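PDB 2EJQ: metallopeptidase family protein from Thermus thermophilus, which is of unknown function but belongs to a zincin-like metallopeptidase family, binds metal ions and may act as a metal-dependent peptidase. Local coordinates for residues 44-52 against 66-77. The protein carries 1 engineered substitution. Sequence-based numbering, arbitrary orientation.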
loop_
_atom_site.group_PDB
_atom_site.type_symbol
_atom_site.label_atom_id
_atom_site.label_comp_id
_atom_site.label_asym_id
_atom_site.label_seq_id
_atom_site.Cartn_x
_atom_site.Cartn_y
_atom_site.Cartn_z
ATOM N N TRP A 44 0.865 14.312 1.307
ATOM C CA TRP A 44 1.607 13.116 1.661
ATOM C C TRP A 44 0.976 11.873 1.073
ATOM O O TRP A 44 -0.245 11.764 1.001
ATOM C CB TRP A 44 1.671 12.967 3.178
ATOM C CG TRP A 44 2.296 14.136 3.834
ATOM C CD1 TRP A 44 1.674 15.272 4.261
ATOM C CD2 TRP A 44 3.689 14.312 4.101
ATOM N NE1 TRP A 44 2.597 16.147 4.781
ATOM C CE2 TRP A 44 3.841 15.583 4.695
ATOM C CE3 TRP A 44 4.824 13.518 3.895
ATOM C CZ2 TRP A 44 5.084 16.080 5.085
ATOM C CZ3 TRP A 44 6.061 14.013 4.284
ATOM C CH2 TRP A 44 6.180 15.284 4.875
ATOM N N ARG A 45 1.820 10.941 0.647
ATOM C CA ARG A 45 1.353 9.682 0.091
ATOM C C ARG A 45 1.171 8.690 1.243
ATOM O O ARG A 45 2.145 8.317 1.891
ATOM C CB ARG A 45 2.384 9.135 -0.898
ATOM C CG ARG A 45 1.939 7.858 -1.588
ATOM C CD ARG A 45 2.927 7.425 -2.663
ATOM N NE ARG A 45 2.882 8.275 -3.849
ATOM C CZ ARG A 45 3.700 8.138 -4.888
ATOM N NH1 ARG A 45 4.626 7.186 -4.878
ATOM N NH2 ARG A 45 3.593 8.944 -5.933
ATOM N N LEU A 46 -0.069 8.277 1.505
ATOM C CA LEU A 46 -0.339 7.314 2.581
ATOM C C LEU A 46 0.099 5.881 2.227
ATOM O O LEU A 46 0.440 5.088 3.105
ATOM C CB LEU A 46 -1.834 7.317 2.938
ATOM C CG LEU A 46 -2.436 8.665 3.348
ATOM C CD1 LEU A 46 -3.896 8.484 3.782
ATOM C CD2 LEU A 46 -1.607 9.274 4.475
ATOM N N GLY A 47 0.074 5.556 0.939
ATOM C CA GLY A 47 0.478 4.233 0.496
ATOM C C GLY A 47 0.672 4.160 -1.011
ATOM O O GLY A 47 0.472 5.142 -1.723
ATOM N N GLU A 48 1.084 2.999 -1.503
ATOM C CA GLU A 48 1.265 2.824 -2.932
ATOM C C GLU A 48 1.438 1.363 -3.297
ATOM O O GLU A 48 1.713 0.512 -2.447
ATOM C CB GLU A 48 2.464 3.641 -3.449
ATOM C CG GLU A 48 3.823 3.125 -3.026
ATOM C CD GLU A 48 4.978 3.970 -3.567
ATOM O OE1 GLU A 48 5.232 3.964 -4.789
ATOM O OE2 GLU A 48 5.638 4.652 -2.764
ATOM N N TYR A 49 1.260 1.080 -4.578
ATOM C CA TYR A 49 1.399 -0.268 -5.084
ATOM C C TYR A 49 2.797 -0.394 -5.665
ATOM O O TYR A 49 3.235 0.453 -6.443
ATOM C CB TYR A 49 0.360 -0.521 -6.166
ATOM C CG TYR A 49 0.413 -1.916 -6.752
ATOM C CD1 TYR A 49 0.151 -3.036 -5.959
ATOM C CD2 TYR A 49 0.702 -2.117 -8.101
ATOM C CE1 TYR A 49 0.172 -4.316 -6.494
ATOM C CE2 TYR A 49 0.724 -3.397 -8.646
ATOM C CZ TYR A 49 0.456 -4.491 -7.836
ATOM O OH TYR A 49 0.455 -5.752 -8.378
ATOM N N LEU A 50 3.509 -1.444 -5.274
ATOM C CA LEU A 50 4.859 -1.665 -5.778
ATOM C C LEU A 50 4.762 -2.664 -6.946
ATOM O O LEU A 50 4.559 -3.867 -6.756
ATOM C CB LEU A 50 5.737 -2.193 -4.642
ATOM C CG LEU A 50 5.693 -1.378 -3.337
ATOM C CD1 LEU A 50 6.636 -2.023 -2.337
ATOM C CD2 LEU A 50 6.096 0.093 -3.574
ATOM N N ASP A 51 4.892 -2.142 -8.159
ATOM C CA ASP A 51 4.761 -2.955 -9.362
ATOM C C ASP A 51 6.100 -3.336 -10.001
ATOM O O ASP A 51 6.879 -2.463 -10.399
ATOM C CB ASP A 51 3.907 -2.198 -10.383
ATOM C CG ASP A 51 3.455 -3.069 -11.542
ATOM O OD1 ASP A 51 4.164 -4.040 -11.886
ATOM O OD2 ASP A 51 2.388 -2.767 -12.121
ATOM N N PRO A 52 6.376 -4.650 -10.115
ATOM C CA PRO A 52 7.622 -5.140 -10.715
ATOM C C PRO A 52 7.863 -4.446 -12.061
ATOM O O PRO A 52 8.984 -4.066 -12.390
ATOM C CB PRO A 52 7.364 -6.639 -10.873
ATOM C CG PRO A 52 6.479 -6.950 -9.714
ATOM C CD PRO A 52 5.516 -5.775 -9.699
ATOM N N ARG A 66 4.717 -8.565 -5.789
ATOM C CA ARG A 66 3.881 -7.380 -5.850
ATOM C C ARG A 66 3.479 -7.039 -4.427
ATOM O O ARG A 66 3.061 -7.911 -3.655
ATOM C CB ARG A 66 2.667 -7.651 -6.730
ATOM C CG ARG A 66 3.055 -7.764 -8.191
ATOM C CD ARG A 66 2.002 -8.480 -8.999
ATOM N NE ARG A 66 2.362 -8.531 -10.408
ATOM C CZ ARG A 66 2.201 -7.526 -11.265
ATOM N NH1 ARG A 66 1.675 -6.376 -10.865
ATOM N NH2 ARG A 66 2.575 -7.674 -12.531
ATOM N N HIS A 67 3.617 -5.766 -4.081
ATOM C CA HIS A 67 3.329 -5.316 -2.729
ATOM C C HIS A 67 2.554 -4.017 -2.641
ATOM O O HIS A 67 2.577 -3.191 -3.553
ATOM C CB HIS A 67 4.650 -5.100 -1.968
ATOM C CG HIS A 67 5.645 -6.201 -2.162
ATOM N ND1 HIS A 67 5.602 -7.370 -1.428
ATOM C CD2 HIS A 67 6.658 -6.341 -3.042
ATOM C CE1 HIS A 67 6.551 -8.182 -1.855
ATOM N NE2 HIS A 67 7.207 -7.588 -2.834
ATOM N N ILE A 68 1.883 -3.854 -1.507
ATOM C CA ILE A 68 1.186 -2.623 -1.188
ATOM C C ILE A 68 2.063 -2.061 -0.051
ATOM O O ILE A 68 2.402 -2.783 0.890
ATOM C CB ILE A 68 -0.233 -2.878 -0.643
ATOM C CG1 ILE A 68 -1.108 -3.461 -1.761
ATOM C CG2 ILE A 68 -0.812 -1.565 -0.080
ATOM C CD1 ILE A 68 -2.526 -3.826 -1.326
ATOM N N ALA A 69 2.472 -0.806 -0.149
ATOM C CA ALA A 69 3.274 -0.210 0.911
ATOM C C ALA A 69 2.449 0.857 1.616
ATOM O O ALA A 69 1.698 1.588 0.971
ATOM C CB ALA A 69 4.532 0.409 0.328
ATOM N N LEU A 70 2.578 0.926 2.940
ATOM C CA LEU A 70 1.886 1.932 3.733
ATOM C C LEU A 70 2.967 2.751 4.445
ATOM O O LEU A 70 3.964 2.200 4.916
ATOM C CB LEU A 70 0.941 1.282 4.752
ATOM C CG LEU A 70 -0.378 0.683 4.229
ATOM C CD1 LEU A 70 -1.206 0.156 5.391
ATOM C CD2 LEU A 70 -1.165 1.734 3.487
ATOM N N TYR A 71 2.780 4.067 4.504
ATOM C CA TYR A 71 3.752 4.941 5.143
ATOM C C TYR A 71 3.149 5.533 6.414
ATOM O O TYR A 71 2.356 6.470 6.355
ATOM C CB TYR A 71 4.149 6.044 4.166
ATOM C CG TYR A 71 4.727 5.487 2.884
ATOM C CD1 TYR A 71 5.965 4.847 2.884
ATOM C CD2 TYR A 71 4.012 5.544 1.683
ATOM C CE1 TYR A 71 6.475 4.276 1.733
ATOM C CE2 TYR A 71 4.518 4.975 0.527
ATOM C CZ TYR A 71 5.751 4.340 0.559
ATOM O OH TYR A 71 6.253 3.748 -0.574
ATOM N N TYR A 72 3.529 4.976 7.560
ATOM C CA TYR A 72 3.021 5.452 8.838
ATOM C C TYR A 72 3.297 6.939 9.050
ATOM O O TYR A 72 2.442 7.665 9.553
ATOM C CB TYR A 72 3.625 4.636 9.979
ATOM C CG TYR A 72 3.201 5.102 11.354
ATOM C CD1 TYR A 72 1.862 5.062 11.738
ATOM C CD2 TYR A 72 4.140 5.579 12.274
ATOM C CE1 TYR A 72 1.465 5.479 13.000
ATOM C CE2 TYR A 72 3.754 6.002 13.547
ATOM C CZ TYR A 72 2.411 5.946 13.904
ATOM O OH TYR A 72 2.005 6.321 15.167
ATOM N N GLY A 73 4.480 7.394 8.652
ATOM C CA GLY A 73 4.815 8.800 8.816
ATOM C C GLY A 73 3.891 9.736 8.054
ATOM O O GLY A 73 3.605 10.847 8.508
ATOM N N SER A 74 3.432 9.306 6.879
ATOM C CA SER A 74 2.528 10.131 6.090
ATOM C C SER A 74 1.192 10.271 6.804
ATOM O O SER A 74 0.584 11.334 6.763
ATOM C CB SER A 74 2.313 9.529 4.704
ATOM O OG SER A 74 3.491 9.607 3.936
ATOM N N PHE A 75 0.736 9.192 7.444
ATOM C CA PHE A 75 -0.521 9.207 8.191
ATOM C C PHE A 75 -0.436 10.210 9.352
ATOM O O PHE A 75 -1.382 10.956 9.615
ATOM C CB PHE A 75 -0.847 7.813 8.765
ATOM C CG PHE A 75 -1.446 6.844 7.760
ATOM C CD1 PHE A 75 -0.638 6.191 6.832
ATOM C CD2 PHE A 75 -2.820 6.576 7.758
ATOM C CE1 PHE A 75 -1.179 5.290 5.922
ATOM C CE2 PHE A 75 -3.375 5.669 6.843
ATOM C CZ PHE A 75 -2.556 5.027 5.927
ATOM N N LEU A 76 0.695 10.201 10.056
ATOM C CA LEU A 76 0.908 11.103 11.179
ATOM C C LEU A 76 0.867 12.550 10.718
ATOM O O LEU A 76 0.198 13.380 11.330
ATOM C CB LEU A 76 2.256 10.814 11.858
ATOM C CG LEU A 76 2.258 9.600 12.782
ATOM C CD1 LEU A 76 3.652 9.345 13.321
ATOM C CD2 LEU A 76 1.288 9.849 13.917
ATOM N N GLU A 77 1.570 12.844 9.628
ATOM C CA GLU A 77 1.604 14.199 9.096
ATOM C C GLU A 77 0.201 14.729 8.809
ATOM O O GLU A 77 -0.125 15.859 9.162
ATOM C CB GLU A 77 2.440 14.254 7.812
ATOM C CG GLU A 77 3.948 14.053 8.002
ATOM C CD GLU A 77 4.620 15.180 8.779
ATOM O OE1 GLU A 77 4.021 16.270 8.889
ATOM O OE2 GLU A 77 5.756 14.979 9.269
HETATM O O HOH W 1 3.058 -5.359 -14.143
#
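Arg66 opens the contact by reaching in an extended chain to Tyr49, its NH1 giving Tyr49 OH a 2.8 Å hydrogen bond at the edge of the phenol, with ring and guanidinium nearly coplanar. Pro52 CD lies over one guanidinium face, and Asp51 OD1 offers a looser charge pairing from well outside its plane, reinforced by a water between Asp51 OD1 and Arg66 NH2. Ser103 OG bonds to both Asp51 OD2 and Arg66 NH1, Glu62 forms a salt bridge with Arg66, and His100 ND1 bonds to Tyr49 OH. His67 O accepts a nearly straight bond from Leu50 N (2.6 Å), while Leu50 CD1 rests on His67 CB. Tyr49 and Ile68 share the face turned to Glu96 on helix 85-105. Ala69 exchanges both backbone bonds with Glu48; its methyl lies beside Leu50 CD1. Tyr71 N, at the end of strand 67-71, bonds to Leu46 O just before strand 47-50. Tyr71 OH donates to Glu48 OE2, the 2.4 Å length being doubtful. Glu48 CG sits between its backbone N and carbonyl carbon (chi1 71°), directing the extended chain to that hydroxyl; Lys35 and Arg45, itself salt-bridged to Glu37, also pair with this carboxylate. On helix 72-78, Ser74 OG donates to Arg45 O (2.8 Å) from above the carbonyl plane. Leu46 CD2 lies over one face of Phe75, 4.1 Å from the ring centroid. Finally, Glu77 CB packs 3.6 Å from the centroid of the five-membered ring of Trp44, a CH-pi contact; an alanine in place of Trp44 would probably leave the Glu77 methylenes without this aromatic cover. Strand 47-50 is thus the outermost, antiparallel neighbour of central strand 67-71, which leads through N-cap Tyr71 into helix 72-78; an antiparallel edge strand beside the HExxH-pattern helix is consistent with the zincin-like fold.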